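Local coordinates for putative secreted endoglycosylceramidase (Rhodococcus hoagii, PDB 6JYZ), which probably hydrolyses the glycosidic bond that joins the sugar head to the ceramide in galactose-linked glycosphingolipids, as a family 5 glycoside hydrolase, at residues G37-L41 with P410-L416; L42-N48 with F79-N85; G430-Y436 with W461-A467. One frame throughout, in Å; residues are numbered along the deposited sequence.

The three contacts run from the catalytic barrel to the C-terminal beta domain. Interactions 1 and 2 share strand 38-47, their centres about 18 Å apart: residues 42-48 pair with strand 81-86 inside the barrel, while residues 37-41 pair with strand 409-414. That strand in turn borders 431-437, so interactions 1 and 3 lie side by side, centres about 10 Å apart, and are joined by the salt bridge Arg38 NH1 to Glu433 OE2 at 2.8 Å. Both touch one isopropanol, probably from the crystallisation liquor. Interaction 2, about 21 Å from interaction 3 between centres, reaches the barrel interior, toward the strand ends where family 5 enzymes carry their active site.

Interaction 1 of 3, residues G37-L41 with P410-L416; sequences GRTVL and PRAAPGL. With IPA (isopropyl alcohol), chain C.
Ala412 presents its methyl group to one face of the Arg38 guanidinium where residues 37-41 pair antiparallel with residues 410-416; on its other side strand 409-414 forms a classic beta bulge, in which Arg411 and Ala412 both face Glu433. CB of Ala412 sits 3.6 Å from Arg38 CZ, over the centre of the guanidinium plane. The bend in the arginine chain at chi3 (-56°) brings that plane over so small a bump, while its NE and NH1 are engaged by Asp34 and Glu433.

Backbone bonds fix the register: Thr39 and Ala413 exchange two, and Leu41 N reaches Arg411 O at 3.0 Å. On the Thr39 face a second fit forms, where Thr39 and Leu416 meet at roughly a right angle, CB to CB 3.8 Å and CG2 of Thr39 to CD2 of Leu416 3.9 Å. With chi1 at -58°, OG1 of Thr39 lies beside its own backbone N and bonds to two waters. One of them also holds Gly37 O and Gly415 N, stitching the strand to the type II turn Ala413-Leu416, whose third residue, Gly415, has positive phi.

At the other end CD1 of Leu41 lies against Pro410, 3.4 Å from its O and 4.0 Å from its ring CG, with Phe424 of strand 423-428 packing on both Pro410 and Leu416. The CB of Arg411 points away from residues 37-41, and its NH2 also bonds to Gly117 O. A leucine in its place is likely to leave that carbonyl without its donor and the isopropanol oxygen without its arginine grip. That grip is two-pronged, NE donating to the alcohol O2 at 2.8 Å, fairly straight at 163°, and NH2 of the same guanidinium at 3.1 Å.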
loop_
_atom_site.group_PDB
_atom_site.type_symbol
_atom_site.label_atom_id
_atom_site.label_comp_id
_atom_site.label_asym_id
_atom_site.label_seq_id
_atom_site.Cartn_x
_atom_site.Cartn_y
_atom_site.Cartn_z
ATOM N N GLY A 37 20.338 -12.372 3.538
ATOM C CA GLY A 37 20.864 -11.336 4.413
ATOM C C GLY A 37 20.866 -9.930 3.798
ATOM O O GLY A 37 21.320 -9.031 4.509
ATOM N N ARG A 38 20.403 -9.743 2.584
ATOM C CA ARG A 38 20.468 -8.421 1.976
ATOM C C ARG A 38 19.344 -7.522 2.454
ATOM O O ARG A 38 18.237 -8.003 2.718
ATOM C CB ARG A 38 20.330 -8.549 0.474
ATOM C CG ARG A 38 21.466 -9.461 -0.019
ATOM C CD ARG A 38 21.441 -9.661 -1.506
ATOM N NE ARG A 38 20.178 -10.173 -1.967
ATOM C CZ ARG A 38 19.847 -10.176 -3.229
ATOM N NH1 ARG A 38 20.690 -9.698 -4.147
ATOM N NH2 ARG A 38 18.659 -10.621 -3.637
ATOM N N THR A 39 19.641 -6.260 2.686
ATOM C CA THR A 39 18.624 -5.266 2.981
ATOM C C THR A 39 17.841 -4.974 1.716
ATOM O O THR A 39 18.426 -4.692 0.649
ATOM C CB THR A 39 19.305 -3.989 3.458
ATOM O OG1 THR A 39 20.086 -4.310 4.603
ATOM C CG2 THR A 39 18.293 -2.933 3.803
ATOM N N VAL A 40 16.503 -5.016 1.794
ATOM C CA VAL A 40 15.657 -4.860 0.636
ATOM C C VAL A 40 14.872 -3.570 0.726
ATOM O O VAL A 40 14.142 -3.390 1.715
ATOM C CB VAL A 40 14.772 -6.115 0.457
ATOM C CG1 VAL A 40 13.784 -5.888 -0.690
ATOM C CG2 VAL A 40 15.650 -7.340 0.166
ATOM N N LEU A 41 14.869 -2.753 -0.317
ATOM C CA LEU A 41 13.992 -1.608 -0.402
ATOM C C LEU A 41 12.889 -1.967 -1.372
ATOM O O LEU A 41 13.128 -2.216 -2.566
ATOM C CB LEU A 41 14.779 -0.367 -0.901
ATOM C CG LEU A 41 15.873 0.171 0.036
ATOM C CD1 LEU A 41 16.523 1.380 -0.596
ATOM C CD2 LEU A 41 15.291 0.535 1.423
ATOM N N PRO A 410 18.977 1.164 -4.648
ATOM C CA PRO A 410 19.389 -0.236 -4.472
ATOM C C PRO A 410 18.166 -1.072 -4.085
ATOM O O PRO A 410 17.532 -0.826 -3.027
ATOM C CB PRO A 410 20.429 -0.193 -3.340
ATOM C CG PRO A 410 19.988 1.039 -2.510
ATOM C CD PRO A 410 19.416 2.027 -3.496
ATOM N N ARG A 411 17.820 -2.042 -4.896
ATOM C CA ARG A 411 16.765 -3.003 -4.574
ATOM C C ARG A 411 17.161 -3.905 -3.428
ATOM O O ARG A 411 16.369 -4.179 -2.487
ATOM C CB ARG A 411 16.415 -3.851 -5.805
ATOM C CG ARG A 411 15.874 -3.054 -6.985
ATOM C CD ARG A 411 15.957 -3.947 -8.257
ATOM N NE ARG A 411 15.267 -5.234 -8.138
ATOM C CZ ARG A 411 14.082 -5.551 -8.676
ATOM N NH1 ARG A 411 13.412 -4.715 -9.415
ATOM N NH2 ARG A 411 13.632 -6.748 -8.384
ATOM N N ALA A 412 18.384 -4.403 -3.449
ATOM C CA ALA A 412 18.893 -5.331 -2.465
ATOM C C ALA A 412 20.381 -5.094 -2.289
ATOM O O ALA A 412 21.102 -4.986 -3.317
ATOM C CB ALA A 412 18.619 -6.781 -2.867
ATOM N N ALA A 413 20.840 -4.971 -1.051
ATOM C CA ALA A 413 22.252 -4.677 -0.839
ATOM C C ALA A 413 22.663 -5.205 0.495
ATOM O O ALA A 413 21.944 -4.966 1.493
ATOM C CB ALA A 413 22.503 -3.226 -0.916
ATOM N N PRO A 414 23.743 -5.970 0.629
ATOM C CA PRO A 414 24.113 -6.551 1.913
ATOM C C PRO A 414 24.654 -5.499 2.869
ATOM O O PRO A 414 25.527 -4.689 2.517
ATOM C CB PRO A 414 25.233 -7.566 1.565
ATOM C CG PRO A 414 25.828 -6.986 0.392
ATOM C CD PRO A 414 24.714 -6.314 -0.442
ATOM N N GLY A 415 24.167 -5.432 4.094
ATOM C CA GLY A 415 24.687 -4.480 5.067
ATOM C C GLY A 415 24.539 -3.060 4.572
ATOM O O GLY A 415 25.405 -2.246 4.872
ATOM N N LEU A 416 23.439 -2.667 3.906
ATOM C CA LEU A 416 23.247 -1.301 3.471
ATOM C C LEU A 416 23.337 -0.351 4.652
ATOM O O LEU A 416 22.702 -0.599 5.687
ATOM C CB LEU A 416 21.852 -1.222 2.850
ATOM C CG LEU A 416 21.478 0.088 2.224
ATOM C CD1 LEU A 416 22.311 0.423 0.972
ATOM C CD2 LEU A 416 19.989 0.046 1.864
HETATM C C1 IPA C . 14.951 -7.193 -4.421
HETATM C C2 IPA C . 15.763 -8.103 -5.347
HETATM C C3 IPA C . 15.053 -9.348 -5.765
HETATM O O2 IPA C . 16.051 -7.419 -6.572
HETATM O O HOH W 1 21.722 -6.438 5.152
HETATM O O HOH W 2 20.598 -2.272 6.300
HETATM O O HOH W 3 18.851 -2.129 -0.770
#

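Interaction 2 of 3, residues L42-N48 with F79-N85; sequences LRGANVN and FDVVRLN
Asn46 OD1 accepts two hydrogen bonds from the paired strand, one from Arg83 NH1 at 2.8 Å and one from Asn85 ND2 at 3.0 Å. The second lies on a lone pair, the two amides being nearly coplanar, 16° apart; the guanidinium instead stands almost perpendicular to the Asn46 amide. Arg83 runs alongside Asn46 with its chain extended from CG to NE, CG anti to the backbone N (chi1 -177°), which carries NH1 out to the oxygen.

Beneath this lies the parallel pairing of a beta-alpha-beta unit of the barrel, strand 38-47, helix 68-75 and strand 81-86. Val47 N bonds to Arg83 O, and Asn85 N to Val47 O at 2.9 Å. Toward the start the strands part enough for a water to bridge Ala45 N and Val81 O. There Gly44 CA lies over one face of the Phe79 ring, 3.9 Å from its centroid; a CB on Gly44 would fall only 1.7 Å from Val81 O. Asp80 OD1 closes this end by accepting from Arg43 N at 2.8 Å.

On the helix side, CG2 of Val47 presses CG2 of Val82 at a tight 3.3 Å, and Met74 of helix 68-75 packs on Val47 and Phe79.

In the interior, Arg83 also forms salt bridges to Asp218, Glu263 and Glu329, and Asn85 ND2 donates a hydrogen bond to Asp123. Since Asn46 ND2 donates to Gly328 O and Trp359 O, a flipped amide would probably lose bonds at both ends, and OD1 is left to face the donors of Arg83 and Asn85.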
loop_
_atom_site.group_PDB
_atom_site.type_symbol
_atom_site.label_atom_id
_atom_site.label_comp_id
_atom_site.label_asym_id
_atom_site.label_seq_id
_atom_site.Cartn_x
_atom_site.Cartn_y
_atom_site.Cartn_z
ATOM N N LEU A 42 11.666 -1.925 -0.855
ATOM C CA LEU A 42 10.466 -2.273 -1.606
ATOM C C LEU A 42 9.792 -0.980 -2.003
ATOM O O LEU A 42 9.088 -0.366 -1.142
ATOM C CB LEU A 42 9.533 -3.157 -0.773
ATOM C CG LEU A 42 10.077 -4.548 -0.428
ATOM C CD1 LEU A 42 9.116 -5.198 0.560
ATOM C CD2 LEU A 42 10.239 -5.375 -1.714
ATOM N N ARG A 43 9.971 -0.518 -3.245
ATOM C CA ARG A 43 9.388 0.737 -3.713
ATOM C C ARG A 43 8.534 0.465 -4.912
ATOM O O ARG A 43 8.969 -0.209 -5.879
ATOM C CB ARG A 43 10.537 1.688 -4.041
ATOM C CG ARG A 43 11.142 2.075 -2.672
ATOM C CD ARG A 43 12.127 3.193 -2.850
ATOM N NE ARG A 43 12.721 3.539 -1.558
ATOM C CZ ARG A 43 13.708 4.395 -1.560
ATOM N NH1 ARG A 43 14.111 4.943 -2.707
ATOM N NH2 ARG A 43 14.326 4.647 -0.426
ATOM N N GLY A 44 7.325 1.009 -4.925
ATOM C CA GLY A 44 6.429 0.714 -6.043
ATOM C C GLY A 44 5.130 1.480 -5.898
ATOM O O GLY A 44 5.127 2.623 -5.415
ATOM N N ALA A 45 4.030 0.830 -6.294
ATOM C CA ALA A 45 2.746 1.557 -6.372
ATOM C C ALA A 45 1.623 0.622 -5.888
ATOM O O ALA A 45 1.718 -0.611 -5.912
ATOM C CB ALA A 45 2.445 1.982 -7.812
ATOM N N ASN A 46 0.548 1.280 -5.455
ATOM C CA ASN A 46 -0.753 0.650 -5.239
ATOM C C ASN A 46 -1.432 0.348 -6.592
ATOM O O ASN A 46 -1.463 1.199 -7.492
ATOM C CB ASN A 46 -1.659 1.577 -4.429
ATOM C CG ASN A 46 -1.268 1.598 -2.971
ATOM O OD1 ASN A 46 -1.819 0.797 -2.190
ATOM N ND2 ASN A 46 -0.326 2.436 -2.565
ATOM N N VAL A 47 -2.004 -0.857 -6.661
ATOM C CA VAL A 47 -2.686 -1.325 -7.879
ATOM C C VAL A 47 -4.062 -1.868 -7.470
ATOM O O VAL A 47 -4.101 -2.859 -6.726
ATOM C CB VAL A 47 -1.828 -2.421 -8.538
ATOM C CG1 VAL A 47 -2.594 -3.110 -9.666
ATOM C CG2 VAL A 47 -0.508 -1.795 -9.077
ATOM N N ASN A 48 -5.113 -1.229 -7.944
ATOM C CA ASN A 48 -6.466 -1.550 -7.504
ATOM C C ASN A 48 -7.271 -2.331 -8.542
ATOM O O ASN A 48 -8.472 -2.472 -8.339
ATOM C CB ASN A 48 -7.202 -0.293 -7.083
ATOM C CG ASN A 48 -7.609 0.550 -8.248
ATOM O OD1 ASN A 48 -7.189 0.291 -9.383
ATOM N ND2 ASN A 48 -8.465 1.553 -8.017
ATOM N N PHE A 79 10.038 -0.153 -10.302
ATOM C CA PHE A 79 9.369 -0.639 -9.085
ATOM C C PHE A 79 9.660 -2.111 -8.841
ATOM O O PHE A 79 9.705 -2.913 -9.783
ATOM C CB PHE A 79 7.866 -0.486 -9.299
ATOM C CG PHE A 79 7.360 0.903 -9.468
ATOM C CD1 PHE A 79 8.157 2.014 -9.212
ATOM C CD2 PHE A 79 6.033 1.115 -9.834
ATOM C CE1 PHE A 79 7.630 3.314 -9.334
ATOM C CE2 PHE A 79 5.533 2.397 -9.990
ATOM C CZ PHE A 79 6.320 3.488 -9.717
ATOM N N ASP A 80 9.847 -2.461 -7.573
ATOM C CA ASP A 80 10.051 -3.842 -7.184
ATOM C C ASP A 80 9.011 -4.345 -6.164
ATOM O O ASP A 80 9.184 -5.430 -5.645
ATOM C CB ASP A 80 11.459 -4.112 -6.630
ATOM C CG ASP A 80 11.717 -3.413 -5.327
ATOM O OD1 ASP A 80 10.827 -2.686 -4.833
ATOM O OD2 ASP A 80 12.853 -3.637 -4.771
ATOM N N VAL A 81 7.927 -3.584 -6.004
ATOM C CA VAL A 81 6.821 -4.068 -5.166
ATOM C C VAL A 81 5.551 -3.457 -5.730
ATOM O O VAL A 81 5.525 -2.400 -6.333
ATOM C CB VAL A 81 7.016 -3.659 -3.677
ATOM C CG1 VAL A 81 6.791 -2.167 -3.440
ATOM C CG2 VAL A 81 6.133 -4.477 -2.746
ATOM N N VAL A 82 4.465 -4.177 -5.464
ATOM C CA VAL A 82 3.114 -3.669 -5.693
ATOM C C VAL A 82 2.295 -3.918 -4.421
ATOM O O VAL A 82 2.427 -4.962 -3.784
ATOM C CB VAL A 82 2.455 -4.384 -6.877
ATOM C CG1 VAL A 82 2.448 -5.872 -6.723
ATOM C CG2 VAL A 82 1.023 -3.954 -7.079
ATOM N N ARG A 83 1.520 -2.916 -4.042
ATOM C CA ARG A 83 0.495 -3.096 -3.007
ATOM C C ARG A 83 -0.804 -3.367 -3.765
ATOM O O ARG A 83 -1.389 -2.489 -4.373
ATOM C CB ARG A 83 0.453 -1.878 -2.079
ATOM C CG ARG A 83 -0.564 -2.094 -0.932
ATOM C CD ARG A 83 -0.365 -1.004 0.108
ATOM N NE ARG A 83 -1.337 -1.048 1.202
ATOM C CZ ARG A 83 -2.321 -0.169 1.397
ATOM N NH1 ARG A 83 -2.689 0.721 0.479
ATOM N NH2 ARG A 83 -2.948 -0.220 2.594
ATOM N N LEU A 84 -1.178 -4.654 -3.747
ATOM C CA LEU A 84 -2.319 -5.126 -4.533
ATOM C C LEU A 84 -3.584 -4.989 -3.682
ATOM O O LEU A 84 -3.716 -5.680 -2.657
ATOM C CB LEU A 84 -2.028 -6.573 -4.955
ATOM C CG LEU A 84 -3.027 -7.110 -5.974
ATOM C CD1 LEU A 84 -2.839 -6.480 -7.363
ATOM C CD2 LEU A 84 -2.851 -8.610 -6.062
ATOM N N ASN A 85 -4.431 -4.055 -4.075
ATOM C CA ASN A 85 -5.607 -3.733 -3.249
ATOM C C ASN A 85 -6.715 -4.733 -3.585
ATOM O O ASN A 85 -7.334 -4.614 -4.660
ATOM C CB ASN A 85 -6.051 -2.299 -3.569
ATOM C CG ASN A 85 -4.940 -1.265 -3.647
ATOM O OD1 ASN A 85 -4.890 -0.530 -4.656
ATOM N ND2 ASN A 85 -4.096 -1.143 -2.633
HETATM O O HOH W 4 4.213 -1.266 -8.431
HETATM O O HOH W 5 -6.045 -4.943 -7.093
#

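Interaction 3 of 3, residues G430-Y436 with W461-A467; sequences GRIEAWY and WRLIGEA. With IPA (isopropyl alcohol), chain C.
Glu433 OE1 takes a salt bridge from Arg462 NH2 at 3.1 Å. The same Glu433 OE1 accepts a hydrogen bond from O2 of the isopropanol (IPA) at 2.9 Å. Carboxylate and guanidinium are only 4° from coplanar, so the acid meets the arginine edge-on through a single nitrogen. Bends at chi2 and chi3 fold the Arg462 chain back toward its partner, passing CD 3.7 Å from Ala434 O. The other oxygen, OE2, binds Arg38; these two arginines would probably stabilise Glu433 in its charged form, and Arg411 shares the isopropanol oxygen with it.

The pairing beneath is a regular antiparallel ladder, Gly430 opposite Ala467 through Tyr436 opposite Trp461, the segment axes 4.6 Å apart at closest approach. Each of its four hydrogen-bonded pairs exchanges two bonds; the straightest, Ala467 N to Gly430 O, reaches 178°. Gly430 has a positive phi at which a CB would strike the preceding carbonyl O.

Beside Glu433 on the same face, CG2 of Ile464 lies 3.5 Å from Arg431 CG, so the aliphatic part of that arginine packs across the isoleucine. The opposite face is largely apolar. Tyr436 turns its edge to Leu463, CE1 to CB 3.8 Å, while CD2 of that leucine reaches the Tyr436 OH. Further along, Ile432 CD1 touches Ala467 CB at 4.0 Å.

This apolar face packs on the second layer of a beta-sandwich: Phe424 of strand 423-428 meets Ile432, Ala434 and Tyr436, and Val473 of strand 471-475 meets Tyr436 and Leu463. Within its own layer the pair is flanked by strand 409-414 next to 431-437 and by strand 452-457 next to 460-467.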
loop_
_atom_site.group_PDB
_atom_site.type_symbol
_atom_site.label_atom_id
_atom_site.label_comp_id
_atom_site.label_asym_id
_atom_site.label_seq_id
_atom_site.Cartn_x
_atom_site.Cartn_y
_atom_site.Cartn_z
ATOM N N GLY A 430 27.605 -10.183 -0.251
ATOM C CA GLY A 430 26.518 -10.729 -1.060
ATOM C C GLY A 430 26.329 -9.898 -2.322
ATOM O O GLY A 430 27.120 -9.003 -2.639
ATOM N N ARG A 431 25.277 -10.209 -3.039
ATOM C CA ARG A 431 25.023 -9.604 -4.334
ATOM C C ARG A 431 24.236 -8.300 -4.225
ATOM O O ARG A 431 23.128 -8.249 -3.647
ATOM C CB ARG A 431 24.224 -10.579 -5.206
ATOM C CG ARG A 431 23.926 -10.057 -6.598
ATOM C CD ARG A 431 23.063 -11.054 -7.370
ATOM N NE ARG A 431 23.829 -12.274 -7.534
ATOM C CZ ARG A 431 24.273 -12.714 -8.703
ATOM N NH1 ARG A 431 24.034 -12.035 -9.811
ATOM N NH2 ARG A 431 24.957 -13.841 -8.762
ATOM N N ILE A 432 24.786 -7.243 -4.746
ATOM C CA ILE A 432 24.079 -5.973 -4.876
ATOM C C ILE A 432 23.190 -6.017 -6.089
ATOM O O ILE A 432 23.651 -6.439 -7.183
ATOM C CB ILE A 432 25.113 -4.846 -5.066
ATOM C CG1 ILE A 432 25.935 -4.677 -3.789
ATOM C CG2 ILE A 432 24.430 -3.532 -5.424
ATOM C CD1 ILE A 432 27.286 -3.953 -4.000
ATOM N N GLU A 433 21.943 -5.530 -6.000
ATOM C CA GLU A 433 21.090 -5.334 -7.140
ATOM C C GLU A 433 20.513 -3.945 -7.108
ATOM O O GLU A 433 19.908 -3.567 -6.067
ATOM C CB GLU A 433 19.945 -6.323 -7.137
ATOM C CG GLU A 433 20.454 -7.745 -7.297
ATOM C CD GLU A 433 19.351 -8.807 -7.316
ATOM O OE1 GLU A 433 18.319 -8.612 -8.009
ATOM O OE2 GLU A 433 19.591 -9.874 -6.745
ATOM N N ALA A 434 20.684 -3.138 -8.129
ATOM C CA ALA A 434 20.229 -1.754 -8.105
ATOM C C ALA A 434 19.556 -1.381 -9.407
ATOM O O ALA A 434 19.861 -1.970 -10.484
ATOM C CB ALA A 434 21.336 -0.812 -7.737
ATOM N N TRP A 435 18.691 -0.370 -9.365
ATOM C CA TRP A 435 17.998 0.189 -10.520
ATOM C C TRP A 435 18.492 1.593 -10.821
ATOM O O TRP A 435 18.691 2.394 -9.915
ATOM C CB TRP A 435 16.497 0.291 -10.135
ATOM C CG TRP A 435 15.696 1.209 -11.001
ATOM C CD1 TRP A 435 15.266 2.482 -10.699
ATOM C CD2 TRP A 435 15.238 1.009 -12.372
ATOM N NE1 TRP A 435 14.581 3.061 -11.740
ATOM C CE2 TRP A 435 14.571 2.177 -12.791
ATOM C CE3 TRP A 435 15.306 -0.109 -13.235
ATOM C CZ2 TRP A 435 13.928 2.238 -14.044
ATOM C CZ3 TRP A 435 14.663 -0.022 -14.475
ATOM C CH2 TRP A 435 13.990 1.138 -14.859
ATOM N N TYR A 436 18.563 1.900 -12.131
ATOM C CA TYR A 436 18.832 3.254 -12.592
ATOM C C TYR A 436 17.891 3.565 -13.748
ATOM O O TYR A 436 17.812 2.750 -14.671
ATOM C CB TYR A 436 20.283 3.434 -13.103
ATOM C CG TYR A 436 21.320 3.163 -12.050
ATOM C CD1 TYR A 436 21.730 1.868 -11.771
ATOM C CD2 TYR A 436 21.805 4.206 -11.303
ATOM C CE1 TYR A 436 22.560 1.591 -10.710
ATOM C CE2 TYR A 436 22.683 3.948 -10.245
ATOM C CZ TYR A 436 23.039 2.652 -9.954
ATOM O OH TYR A 436 23.840 2.376 -8.876
ATOM N N TRP A 461 18.164 0.551 -16.403
ATOM C CA TRP A 461 19.314 -0.284 -16.260
ATOM C C TRP A 461 19.253 -1.015 -14.942
ATOM O O TRP A 461 18.814 -0.441 -13.935
ATOM C CB TRP A 461 20.612 0.518 -16.269
ATOM C CG TRP A 461 20.757 1.324 -17.512
ATOM C CD1 TRP A 461 20.151 2.506 -17.813
ATOM C CD2 TRP A 461 21.590 0.952 -18.616
ATOM N NE1 TRP A 461 20.514 2.877 -19.082
ATOM C CE2 TRP A 461 21.431 1.993 -19.562
ATOM C CE3 TRP A 461 22.462 -0.110 -18.878
ATOM C CZ2 TRP A 461 22.078 1.941 -20.805
ATOM C CZ3 TRP A 461 23.152 -0.134 -20.080
ATOM C CH2 TRP A 461 22.951 0.894 -21.011
ATOM N N ARG A 462 19.705 -2.264 -14.937
ATOM C CA ARG A 462 19.878 -3.023 -13.692
ATOM C C ARG A 462 21.337 -3.262 -13.474
ATOM O O ARG A 462 22.073 -3.710 -14.406
ATOM C CB ARG A 462 19.115 -4.337 -13.770
ATOM C CG ARG A 462 17.616 -4.135 -13.643
ATOM C CD ARG A 462 17.210 -3.881 -12.146
ATOM N NE ARG A 462 17.503 -5.044 -11.323
ATOM C CZ ARG A 462 16.716 -6.072 -11.152
ATOM N NH1 ARG A 462 15.560 -6.081 -11.769
ATOM N NH2 ARG A 462 17.143 -7.056 -10.375
ATOM N N LEU A 463 21.857 -3.023 -12.278
ATOM C CA LEU A 463 23.195 -3.271 -11.862
ATOM C C LEU A 463 23.225 -4.497 -10.978
ATOM O O LEU A 463 22.386 -4.638 -10.052
ATOM C CB LEU A 463 23.729 -2.034 -11.138
ATOM C CG LEU A 463 25.010 -2.287 -10.372
ATOM C CD1 LEU A 463 26.235 -2.296 -11.256
ATOM C CD2 LEU A 463 25.199 -1.184 -9.315
ATOM N N ILE A 464 24.211 -5.345 -11.181
ATOM C CA ILE A 464 24.567 -6.395 -10.256
ATOM C C ILE A 464 26.029 -6.341 -9.972
ATOM O O ILE A 464 26.836 -5.859 -10.775
ATOM C CB ILE A 464 24.144 -7.777 -10.788
ATOM C CG1 ILE A 464 22.661 -7.870 -11.137
ATOM C CG2 ILE A 464 24.551 -8.900 -9.860
ATOM C CD1 ILE A 464 21.744 -8.091 -9.994
ATOM N N GLY A 465 26.438 -6.775 -8.808
ATOM C CA GLY A 465 27.823 -6.929 -8.464
ATOM C C GLY A 465 27.978 -7.580 -7.111
ATOM O O GLY A 465 26.959 -7.802 -6.432
ATOM N N GLU A 466 29.149 -7.994 -6.712
ATOM C CA GLU A 466 29.359 -8.717 -5.475
ATOM C C GLU A 466 30.179 -7.904 -4.495
ATOM O O GLU A 466 31.281 -7.447 -4.823
ATOM C CB GLU A 466 30.168 -10.010 -5.745
ATOM C CG GLU A 466 30.103 -11.014 -4.592
ATOM C CD GLU A 466 28.772 -11.700 -4.261
ATOM O OE1 GLU A 466 27.835 -11.621 -5.078
ATOM O OE2 GLU A 466 28.677 -12.331 -3.169
ATOM N N ALA A 467 29.695 -7.818 -3.239
ATOM C CA ALA A 467 30.381 -7.132 -2.162
ATOM C C ALA A 467 30.916 -8.167 -1.193
ATOM O O ALA A 467 30.309 -9.238 -1.039
ATOM C CB ALA A 467 29.389 -6.190 -1.455
HETATM C C1 IPA C . 14.951 -7.193 -4.421
HETATM C C2 IPA C . 15.763 -8.103 -5.347
HETATM C C3 IPA C . 15.053 -9.348 -5.765
HETATM O O2 IPA C . 16.051 -7.419 -6.572
#